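PDB 6IVY: ferric iron-binding periplasmic protein from Pseudomonas aeruginosa PAO1, which binds ferric iron in the periplasm and probably delivers it to an ABC transporter in the inner membrane for import into the cell. Local coordinates for residues Thr3-Asn8 and Gln29-Lys34; Gly35-Leu40 and Leu56-Ser61; Thr177-Val182 and Tyr195-Leu200. All coordinates share one frame; numbering follows the deposited sequence.

In the fold
The three contacts follow one another along the chain, and contacts 2 and 3 meet at the iron. Contact 1 pairs strands 3-8 and 29-34 at the outer part of the sheet. Strand 29-34 leads straight into helix 37-47, which opens contact 2. Strand 55-57 of contact 2 is the other neighbour of strand 3-8, and the two contacts touch, their centres about 13 Å apart. Contact 3 packs helices 175-183 and 195-204, with its centre about 20 Å from that of contact 2. E59 comes from contact 2 and Y195 and Y196 from contact 3, consistent with iron held between two lobes, as in periplasmic binding proteins.

Contact 1. Residues Thr3-Asn8 and Gln29-Lys34; sequences TLTLYN and QVKIRK
T3 lies against the side chain of K31, its methyl CG2 3.6 Å from K31 CG. That methyl points anti to the backbone N of T3 (chi1 -63° for OG1), which turns it toward the lysine chain. L4 binds twice through its backbone: its N donates to Q29 O, and its O accepts from K31 N at 2.8 Å. T5 is on the same face as T3. Its OG1 approaches K31 CE, so the bent lysine chain runs past both threonines. L6 again bonds twice to the same strand, whereas the backbones of T5 and Y7 bond to strand 55-57. L6 N reaches K31 O in a nearly straight bond (172°), and L6 O takes the N of R33. On the other face L6 CB packs on V30 CG1 at 3.7 Å, while L6 CD2 lies more loosely beside I32 CG1. The two strands are parallel and in step residue for residue. Helix 12-26 connects them, making a beta-alpha-beta unit, and its residues F22, A19 and I16 cover the face that carries L4, V30 and I32. Y7 returns to the threonine face. R33 CD sits over the centre of its ring, 4.2 Å from the centroid, in a CH-pi contact. The guanidinium is turned 74° from the ring plane. Y7 OH is hydrogen-bonded to E47 OE2. N8 donates its backbone N to R33 O at 2.8 Å, and N8 CB meets I32 CG2. The K34 chain passes close to N8 O, with CD 3.3 Å away, and its NZ is hydrogen-bonded to Q10 O.

Contact 2. Residues Gly35-Leu40 and Leu56-Ser61; sequences GGDGQL and LYTEES. With FE (Fe (III) ion), chain D.
D37 has the most surface buried here, and its carboxylate grips the loop after strand 55-57. D37 OD1 accepts the backbone N of E59 at 2.9 Å, on the syn side and 18° out of the carboxylate plane. D37 OD2 takes two weak bonds, from the same N and from E60 N at 3.0 Å. The carboxylate thus receives two successive backbone N-H groups. L40 and L56 come next. One turn further along the helix from D37, L40 CB packs on L56 CD1 at 4.2 Å. T58 lies beside D37, its CB 3.3 Å from D37 OD1. T58 OG1 donates to E60 O and so braces the turn that D37 holds. Beyond it, E59 reaches out with an extended chain and binds the iron through OE1 at 2.1 Å. E59 OE1 also accepts a hydrogen bond from R101 NH2, and E59 OE2 accepts one from water 2, itself an iron ligand. D37, at the first turn of helix 37-47, is therefore a second-shell residue that positions the backbone of a first-shell ligand. H11, Y195 and Y196 also bind the metal, giving the ferric site of an Fbp-type periplasmic binding protein.

Contact 3. Residues Thr177-Val182 and Tyr195-Leu200; sequences TAMKAV and YYWYTL. With FE (Fe (III) ion), chain D.
M179 and L200 form the close part of this helix pair, with M179 CG 3.9 Å from L200 CD2. M179 also reaches W197. Its CG is anti to the backbone N (chi1 178°), and bends at the next two torsions carry the thioether to the indole. M179 CE lies 3.8 Å from W197 CD1. The sulfur stands at the edge of the five-membered ring, 5.2 Å from its centroid, in a Met-aromatic contact. W197 NE1 is hydrogen-bonded to S209 O. M179 also touches I192 and A106, from two sheet strands.

The axes of the helix segments cross at -64° and come no nearer than 10.0 Å. The M179 side chain crosses this gap, and its SD rests on the backbone of the other helix, 3.9 Å from W197 CA. Segment 195-200 carries the paired tyrosines of the ferric-binding family. Y195 OH binds the iron at 1.8 Å and Y196 OH at 1.9 Å, and water 2 is a further ligand. The metal lies in the plane of the Y195 ring, at its edge. Y196 turns its ring away from M179 toward the metal, where N175 ND2 is hydrogen-bonded to its hydroxyl.

The looser side is at K180, which is partly exposed. Its chain starts off to one side and then bends back, bringing NZ to 3.7 Å from the methyl L200 CD1. L200 also touches E183 in the next turn of the first helix.

Contact 1. Residues Thr3-Asn8 and Gln29-Lys34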
loop_
_atom_site.group_PDB
_atom_site.type_symbol
_atom_site.label_atom_id
_atom_site.label_comp_id
_atom_site.label_asym_id
_atom_site.label_seq_id
_atom_site.Cartn_x
_atom_site.Cartn_y
_atom_site.Cartn_z
ATOM N N THR A 3 -24.008 0.330 -14.526
ATOM C CA THR A 3 -22.650 0.862 -14.514
ATOM C C THR A 3 -22.216 1.104 -13.071
ATOM O O THR A 3 -22.860 1.863 -12.340
ATOM C CB THR A 3 -22.575 2.158 -15.323
ATOM O OG1 THR A 3 -22.900 1.879 -16.691
ATOM C CG2 THR A 3 -21.183 2.760 -15.253
ATOM N N LEU A 4 -21.139 0.454 -12.660
ATOM C CA LEU A 4 -20.548 0.719 -11.362
ATOM C C LEU A 4 -19.541 1.847 -11.494
ATOM O O LEU A 4 -18.900 2.002 -12.540
ATOM C CB LEU A 4 -19.853 -0.523 -10.813
ATOM C CG LEU A 4 -20.683 -1.759 -10.464
ATOM C CD1 LEU A 4 -19.774 -2.882 -10.046
ATOM C CD2 LEU A 4 -21.690 -1.462 -9.351
ATOM N N THR A 5 -19.412 2.641 -10.428
ATOM C CA THR A 5 -18.351 3.637 -10.311
ATOM C C THR A 5 -17.347 3.150 -9.276
ATOM O O THR A 5 -17.718 2.837 -8.139
ATOM C CB THR A 5 -18.891 5.011 -9.923
ATOM O OG1 THR A 5 -19.697 5.517 -10.994
ATOM C CG2 THR A 5 -17.723 5.980 -9.701
ATOM N N LEU A 6 -16.090 3.065 -9.682
ATOM C CA LEU A 6 -14.999 2.627 -8.831
ATOM C C LEU A 6 -14.116 3.831 -8.530
ATOM O O LEU A 6 -13.563 4.445 -9.453
ATOM C CB LEU A 6 -14.201 1.524 -9.523
ATOM C CG LEU A 6 -12.851 1.153 -8.907
ATOM C CD1 LEU A 6 -13.058 0.423 -7.589
ATOM C CD2 LEU A 6 -12.025 0.305 -9.877
ATOM N N TYR A 7 -13.991 4.176 -7.254
ATOM C CA TYR A 7 -12.992 5.150 -6.828
ATOM C C TYR A 7 -11.722 4.364 -6.556
ATOM O O TYR A 7 -11.696 3.510 -5.660
ATOM C CB TYR A 7 -13.435 5.921 -5.585
ATOM C CG TYR A 7 -14.448 7.023 -5.815
ATOM C CD1 TYR A 7 -15.215 7.078 -6.971
ATOM C CD2 TYR A 7 -14.660 7.990 -4.843
ATOM C CE1 TYR A 7 -16.167 8.075 -7.154
ATOM C CE2 TYR A 7 -15.599 8.987 -5.013
ATOM C CZ TYR A 7 -16.356 9.025 -6.168
ATOM O OH TYR A 7 -17.285 10.029 -6.320
ATOM N N ASN A 8 -10.686 4.621 -7.358
ATOM C CA ASN A 8 -9.500 3.777 -7.422
ATOM C C ASN A 8 -8.304 4.531 -6.853
ATOM O O ASN A 8 -7.722 5.393 -7.524
ATOM C CB ASN A 8 -9.218 3.345 -8.854
ATOM C CG ASN A 8 -7.947 2.525 -8.962
ATOM O OD1 ASN A 8 -7.635 1.747 -8.061
ATOM N ND2 ASN A 8 -7.202 2.701 -10.062
ATOM N N GLN A 29 -20.315 -2.578 -16.826
ATOM C CA GLN A 29 -19.328 -1.532 -17.084
ATOM C C GLN A 29 -18.873 -0.866 -15.787
ATOM O O GLN A 29 -19.670 -0.636 -14.871
ATOM C CB GLN A 29 -19.905 -0.468 -18.020
ATOM C CG GLN A 29 -19.738 -0.753 -19.518
ATOM C CD GLN A 29 -20.021 0.478 -20.364
ATOM O OE1 GLN A 29 -19.334 0.742 -21.356
ATOM N NE2 GLN A 29 -21.033 1.249 -19.966
ATOM N N VAL A 30 -17.587 -0.525 -15.727
ATOM C CA VAL A 30 -16.985 0.109 -14.558
ATOM C C VAL A 30 -16.401 1.448 -14.994
ATOM O O VAL A 30 -15.453 1.493 -15.786
ATOM C CB VAL A 30 -15.914 -0.781 -13.913
ATOM C CG1 VAL A 30 -15.376 -0.130 -12.644
ATOM C CG2 VAL A 30 -16.480 -2.152 -13.593
ATOM N N LYS A 31 -16.982 2.539 -14.507
ATOM C CA LYS A 31 -16.365 3.849 -14.640
ATOM C C LYS A 31 -15.384 4.026 -13.485
ATOM O O LYS A 31 -15.651 3.584 -12.363
ATOM C CB LYS A 31 -17.420 4.955 -14.624
ATOM C CG LYS A 31 -18.359 4.920 -15.815
ATOM C CD LYS A 31 -19.261 6.157 -15.857
ATOM C CE LYS A 31 -20.082 6.311 -14.570
ATOM N NZ LYS A 31 -21.300 7.158 -14.775
ATOM N N ILE A 32 -14.231 4.632 -13.761
ATOM C CA ILE A 32 -13.162 4.742 -12.771
ATOM C C ILE A 32 -12.896 6.217 -12.495
ATOM O O ILE A 32 -12.776 7.018 -13.431
ATOM C CB ILE A 32 -11.875 4.032 -13.239
ATOM C CG1 ILE A 32 -12.120 2.535 -13.430
ATOM C CG2 ILE A 32 -10.719 4.258 -12.241
ATOM C CD1 ILE A 32 -10.925 1.780 -13.974
ATOM N N ARG A 33 -12.830 6.580 -11.215
ATOM C CA ARG A 33 -12.233 7.841 -10.799
ATOM C C ARG A 33 -10.936 7.491 -10.084
ATOM O O ARG A 33 -10.958 6.872 -9.012
ATOM C CB ARG A 33 -13.136 8.668 -9.885
ATOM C CG ARG A 33 -12.313 9.698 -9.054
ATOM C CD ARG A 33 -13.182 10.707 -8.339
ATOM N NE ARG A 33 -14.061 11.336 -9.301
ATOM C CZ ARG A 33 -13.763 12.434 -9.986
ATOM N NH1 ARG A 33 -12.603 13.064 -9.789
ATOM N NH2 ARG A 33 -14.644 12.911 -10.863
ATOM N N LYS A 34 -9.811 7.881 -10.678
ATOM C CA LYS A 34 -8.505 7.641 -10.084
ATOM C C LYS A 34 -8.114 8.802 -9.175
ATOM O O LYS A 34 -8.352 9.969 -9.500
ATOM C CB LYS A 34 -7.464 7.439 -11.190
ATOM C CG LYS A 34 -6.031 7.563 -10.762
ATOM C CD LYS A 34 -5.666 6.467 -9.807
ATOM C CE LYS A 34 -4.354 6.802 -9.131
ATOM N NZ LYS A 34 -4.244 6.048 -7.862
#

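Contact 2. Residues Gly35-Leu40 and Leu56-Ser61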
loop_
_atom_site.group_PDB
_atom_site.type_symbol
_atom_site.label_atom_id
_atom_site.label_comp_id
_atom_site.label_asym_id
_atom_site.label_seq_id
_atom_site.Cartn_x
_atom_site.Cartn_y
_atom_site.Cartn_z
ATOM N N GLY A 35 -7.531 8.474 -8.029
ATOM C CA GLY A 35 -6.985 9.499 -7.155
ATOM C C GLY A 35 -6.106 8.889 -6.078
ATOM O O GLY A 35 -5.825 7.689 -6.086
ATOM N N GLY A 36 -5.666 9.744 -5.145
ATOM C CA GLY A 36 -4.971 9.257 -3.966
ATOM C C GLY A 36 -5.942 8.640 -2.967
ATOM O O GLY A 36 -7.116 9.020 -2.889
ATOM N N ASP A 37 -5.445 7.646 -2.213
ATOM C CA ASP A 37 -6.251 6.992 -1.174
ATOM C C ASP A 37 -6.982 8.027 -0.315
ATOM O O ASP A 37 -8.220 8.039 -0.231
ATOM C CB ASP A 37 -5.366 6.130 -0.264
ATOM C CG ASP A 37 -4.888 4.829 -0.913
ATOM O OD1 ASP A 37 -5.325 4.473 -2.033
ATOM O OD2 ASP A 37 -4.042 4.155 -0.262
ATOM N N GLY A 38 -6.214 8.926 0.315
ATOM C CA GLY A 38 -6.805 9.881 1.244
ATOM C C GLY A 38 -7.700 10.902 0.560
ATOM O O GLY A 38 -8.763 11.248 1.074
ATOM N N GLN A 39 -7.255 11.425 -0.582
ATOM C CA GLN A 39 -8.077 12.298 -1.416
ATOM C C GLN A 39 -9.442 11.680 -1.692
ATOM O O GLN A 39 -10.489 12.315 -1.500
ATOM C CB GLN A 39 -7.313 12.564 -2.717
ATOM C CG GLN A 39 -8.049 13.254 -3.831
ATOM C CD GLN A 39 -7.134 13.491 -5.043
ATOM O OE1 GLN A 39 -6.546 12.549 -5.598
ATOM N NE2 GLN A 39 -6.993 14.756 -5.440
ATOM N N LEU A 40 -9.447 10.431 -2.161
ATOM C CA LEU A 40 -10.704 9.748 -2.434
ATOM C C LEU A 40 -11.508 9.539 -1.159
ATOM O O LEU A 40 -12.729 9.755 -1.144
ATOM C CB LEU A 40 -10.434 8.413 -3.124
ATOM C CG LEU A 40 -9.960 8.565 -4.565
ATOM C CD1 LEU A 40 -9.293 7.296 -5.016
ATOM C CD2 LEU A 40 -11.140 8.928 -5.482
ATOM N N LEU A 56 -14.752 1.258 -3.383
ATOM C CA LEU A 56 -13.509 1.978 -3.178
ATOM C C LEU A 56 -12.388 0.963 -3.047
ATOM O O LEU A 56 -12.553 -0.067 -2.379
ATOM C CB LEU A 56 -13.597 2.863 -1.945
ATOM C CG LEU A 56 -12.283 3.412 -1.396
ATOM C CD1 LEU A 56 -11.634 4.441 -2.332
ATOM C CD2 LEU A 56 -12.595 4.002 -0.020
ATOM N N TYR A 57 -11.266 1.259 -3.718
ATOM C CA TYR A 57 -10.092 0.397 -3.828
ATOM C C TYR A 57 -8.882 1.255 -3.496
ATOM O O TYR A 57 -8.652 2.274 -4.158
ATOM C CB TYR A 57 -9.980 -0.150 -5.254
ATOM C CG TYR A 57 -8.904 -1.187 -5.572
ATOM C CD1 TYR A 57 -8.373 -2.030 -4.596
ATOM C CD2 TYR A 57 -8.454 -1.336 -6.897
ATOM C CE1 TYR A 57 -7.409 -2.997 -4.922
ATOM C CE2 TYR A 57 -7.511 -2.290 -7.233
ATOM C CZ TYR A 57 -6.988 -3.122 -6.253
ATOM O OH TYR A 57 -6.038 -4.046 -6.632
ATOM N N THR A 58 -8.114 0.858 -2.479
ATOM C CA THR A 58 -7.018 1.676 -1.979
ATOM C C THR A 58 -5.714 0.894 -1.981
ATOM O O THR A 58 -5.700 -0.334 -1.965
ATOM C CB THR A 58 -7.284 2.194 -0.556
ATOM O OG1 THR A 58 -7.420 1.092 0.350
ATOM C CG2 THR A 58 -8.557 3.055 -0.513
ATOM N N GLU A 59 -4.608 1.635 -1.995
ATOM C CA GLU A 59 -3.295 1.019 -1.838
ATOM C C GLU A 59 -3.016 0.604 -0.399
ATOM O O GLU A 59 -2.235 -0.324 -0.165
ATOM C CB GLU A 59 -2.207 1.988 -2.298
ATOM C CG GLU A 59 -2.220 2.284 -3.786
ATOM C CD GLU A 59 -0.963 2.974 -4.236
ATOM O OE1 GLU A 59 0.106 2.351 -4.133
ATOM O OE2 GLU A 59 -1.048 4.143 -4.679
ATOM N N GLU A 60 -3.633 1.272 0.574
ATOM C CA GLU A 60 -3.286 1.091 1.982
ATOM C C GLU A 60 -4.562 1.090 2.812
ATOM O O GLU A 60 -5.603 1.587 2.372
ATOM C CB GLU A 60 -2.353 2.209 2.475
ATOM C CG GLU A 60 -1.348 2.675 1.442
ATOM C CD GLU A 60 -0.222 1.658 1.246
ATOM O OE1 GLU A 60 0.489 1.718 0.222
ATOM O OE2 GLU A 60 -0.046 0.791 2.124
ATOM N N SER A 61 -4.470 0.554 4.041
ATOM C CA SER A 61 -5.687 0.328 4.832
ATOM C C SER A 61 -6.209 1.493 5.684
ATOM O O SER A 61 -7.416 1.507 5.975
ATOM C CB SER A 61 -5.501 -0.903 5.738
ATOM O OG SER A 61 -4.293 -0.820 6.481
HETATM FE FE FE D . 2.142 2.810 -4.550
HETATM O O HOH W 1 -3.228 6.128 -3.567
HETATM O O HOH W 2 1.455 4.910 -4.714
#

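Contact 3. Residues Thr177-Val182 and Tyr195-Leu200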
loop_
_atom_site.group_PDB
_atom_site.type_symbol
_atom_site.label_atom_id
_atom_site.label_comp_id
_atom_site.label_asym_id
_atom_site.label_seq_id
_atom_site.Cartn_x
_atom_site.Cartn_y
_atom_site.Cartn_z
ATOM N N THR A 177 9.513 8.207 -8.603
ATOM C CA THR A 177 10.681 9.065 -8.773
ATOM C C THR A 177 11.818 8.659 -7.838
ATOM O O THR A 177 12.991 8.745 -8.217
ATOM C CB THR A 177 10.291 10.529 -8.550
ATOM O OG1 THR A 177 9.888 10.720 -7.186
ATOM C CG2 THR A 177 9.140 10.917 -9.471
ATOM N N ALA A 178 11.494 8.220 -6.616
ATOM C CA ALA A 178 12.519 7.659 -5.736
ATOM C C ALA A 178 13.187 6.445 -6.379
ATOM O O ALA A 178 14.421 6.347 -6.417
ATOM C CB ALA A 178 11.912 7.297 -4.365
ATOM N N MET A 179 12.395 5.529 -6.939
ATOM C CA MET A 179 12.987 4.340 -7.552
ATOM C C MET A 179 13.873 4.704 -8.740
ATOM O O MET A 179 14.978 4.168 -8.888
ATOM C CB MET A 179 11.901 3.363 -7.997
ATOM C CG MET A 179 12.478 2.117 -8.702
ATOM S SD MET A 179 13.169 0.876 -7.568
ATOM C CE MET A 179 14.886 0.805 -8.067
ATOM N N LYS A 180 13.382 5.584 -9.618
ATOM C CA LYS A 180 14.164 6.033 -10.769
ATOM C C LYS A 180 15.482 6.665 -10.336
ATOM O O LYS A 180 16.524 6.439 -10.967
ATOM C CB LYS A 180 13.351 7.037 -11.588
ATOM C CG LYS A 180 12.440 6.441 -12.644
ATOM C CD LYS A 180 11.183 7.318 -12.832
ATOM C CE LYS A 180 10.365 6.898 -14.047
ATOM N NZ LYS A 180 10.061 5.437 -14.056
ATOM N N ALA A 181 15.454 7.459 -9.257
ATOM C CA ALA A 181 16.662 8.136 -8.786
ATOM C C ALA A 181 17.700 7.143 -8.273
ATOM O O ALA A 181 18.909 7.350 -8.454
ATOM C CB ALA A 181 16.303 9.148 -7.701
ATOM N N VAL A 182 17.256 6.057 -7.627
ATOM C CA VAL A 182 18.185 4.988 -7.263
ATOM C C VAL A 182 18.747 4.322 -8.517
ATOM O O VAL A 182 19.956 4.075 -8.617
ATOM C CB VAL A 182 17.492 3.965 -6.345
ATOM C CG1 VAL A 182 18.344 2.709 -6.186
ATOM C CG2 VAL A 182 17.178 4.591 -4.988
ATOM N N TYR A 195 6.967 -3.389 -5.012
ATOM C CA TYR A 195 6.496 -3.658 -6.363
ATOM C C TYR A 195 7.065 -2.682 -7.386
ATOM O O TYR A 195 7.082 -2.992 -8.580
ATOM C CB TYR A 195 4.961 -3.645 -6.401
ATOM C CG TYR A 195 4.314 -2.390 -5.834
ATOM C CD1 TYR A 195 4.069 -1.281 -6.652
ATOM C CD2 TYR A 195 3.941 -2.311 -4.484
ATOM C CE1 TYR A 195 3.480 -0.128 -6.147
ATOM C CE2 TYR A 195 3.342 -1.164 -3.972
ATOM C CZ TYR A 195 3.137 -0.074 -4.811
ATOM O OH TYR A 195 2.573 1.059 -4.318
ATOM N N TYR A 196 7.552 -1.526 -6.948
ATOM C CA TYR A 196 7.999 -0.509 -7.890
ATOM C C TYR A 196 9.215 -0.970 -8.684
ATOM O O TYR A 196 9.364 -0.625 -9.860
ATOM C CB TYR A 196 8.314 0.777 -7.141
ATOM C CG TYR A 196 7.092 1.521 -6.647
ATOM C CD1 TYR A 196 6.317 2.292 -7.524
ATOM C CD2 TYR A 196 6.716 1.463 -5.308
ATOM C CE1 TYR A 196 5.198 2.987 -7.070
ATOM C CE2 TYR A 196 5.604 2.133 -4.845
ATOM C CZ TYR A 196 4.856 2.899 -5.725
ATOM O OH TYR A 196 3.774 3.584 -5.252
ATOM N N TRP A 197 10.095 -1.732 -8.054
ATOM C CA TRP A 197 11.241 -2.292 -8.758
ATOM C C TRP A 197 10.793 -3.193 -9.907
ATOM O O TRP A 197 11.338 -3.122 -11.016
ATOM C CB TRP A 197 12.107 -3.053 -7.747
ATOM C CG TRP A 197 13.396 -3.581 -8.251
ATOM C CD1 TRP A 197 14.616 -2.988 -8.145
ATOM C CD2 TRP A 197 13.615 -4.843 -8.894
ATOM N NE1 TRP A 197 15.587 -3.788 -8.710
ATOM C CE2 TRP A 197 14.996 -4.935 -9.174
ATOM C CE3 TRP A 197 12.773 -5.891 -9.284
ATOM C CZ2 TRP A 197 15.555 -6.038 -9.822
ATOM C CZ3 TRP A 197 13.334 -6.991 -9.933
ATOM C CH2 TRP A 197 14.709 -7.056 -10.186
ATOM N N TYR A 198 9.774 -4.026 -9.668
ATOM C CA TYR A 198 9.298 -4.920 -10.717
ATOM C C TYR A 198 8.681 -4.157 -11.878
ATOM O O TYR A 198 8.850 -4.566 -13.033
ATOM C CB TYR A 198 8.311 -5.923 -10.132
ATOM C CG TYR A 198 8.981 -6.871 -9.176
ATOM C CD1 TYR A 198 9.562 -8.055 -9.630
ATOM C CD2 TYR A 198 9.070 -6.570 -7.823
ATOM C CE1 TYR A 198 10.197 -8.925 -8.749
ATOM C CE2 TYR A 198 9.705 -7.421 -6.944
ATOM C CZ TYR A 198 10.265 -8.594 -7.404
ATOM O OH TYR A 198 10.878 -9.433 -6.498
ATOM N N THR A 199 8.007 -3.035 -11.608
ATOM C CA THR A 199 7.506 -2.196 -12.697
ATOM C C THR A 199 8.653 -1.616 -13.520
ATOM O O THR A 199 8.623 -1.650 -14.756
ATOM C CB THR A 199 6.624 -1.066 -12.158
ATOM O OG1 THR A 199 5.557 -1.623 -11.393
ATOM C CG2 THR A 199 6.028 -0.249 -13.313
ATOM N N LEU A 200 9.667 -1.056 -12.856
ATOM C CA LEU A 200 10.789 -0.514 -13.623
ATOM C C LEU A 200 11.569 -1.622 -14.318
ATOM O O LEU A 200 12.152 -1.392 -15.380
ATOM C CB LEU A 200 11.714 0.319 -12.723
ATOM C CG LEU A 200 12.706 1.284 -13.402
ATOM C CD1 LEU A 200 11.982 2.315 -14.250
ATOM C CD2 LEU A 200 13.625 1.985 -12.379
HETATM FE FE FE D . 2.142 2.810 -4.550
HETATM O O HOH W 2 1.455 4.910 -4.714
#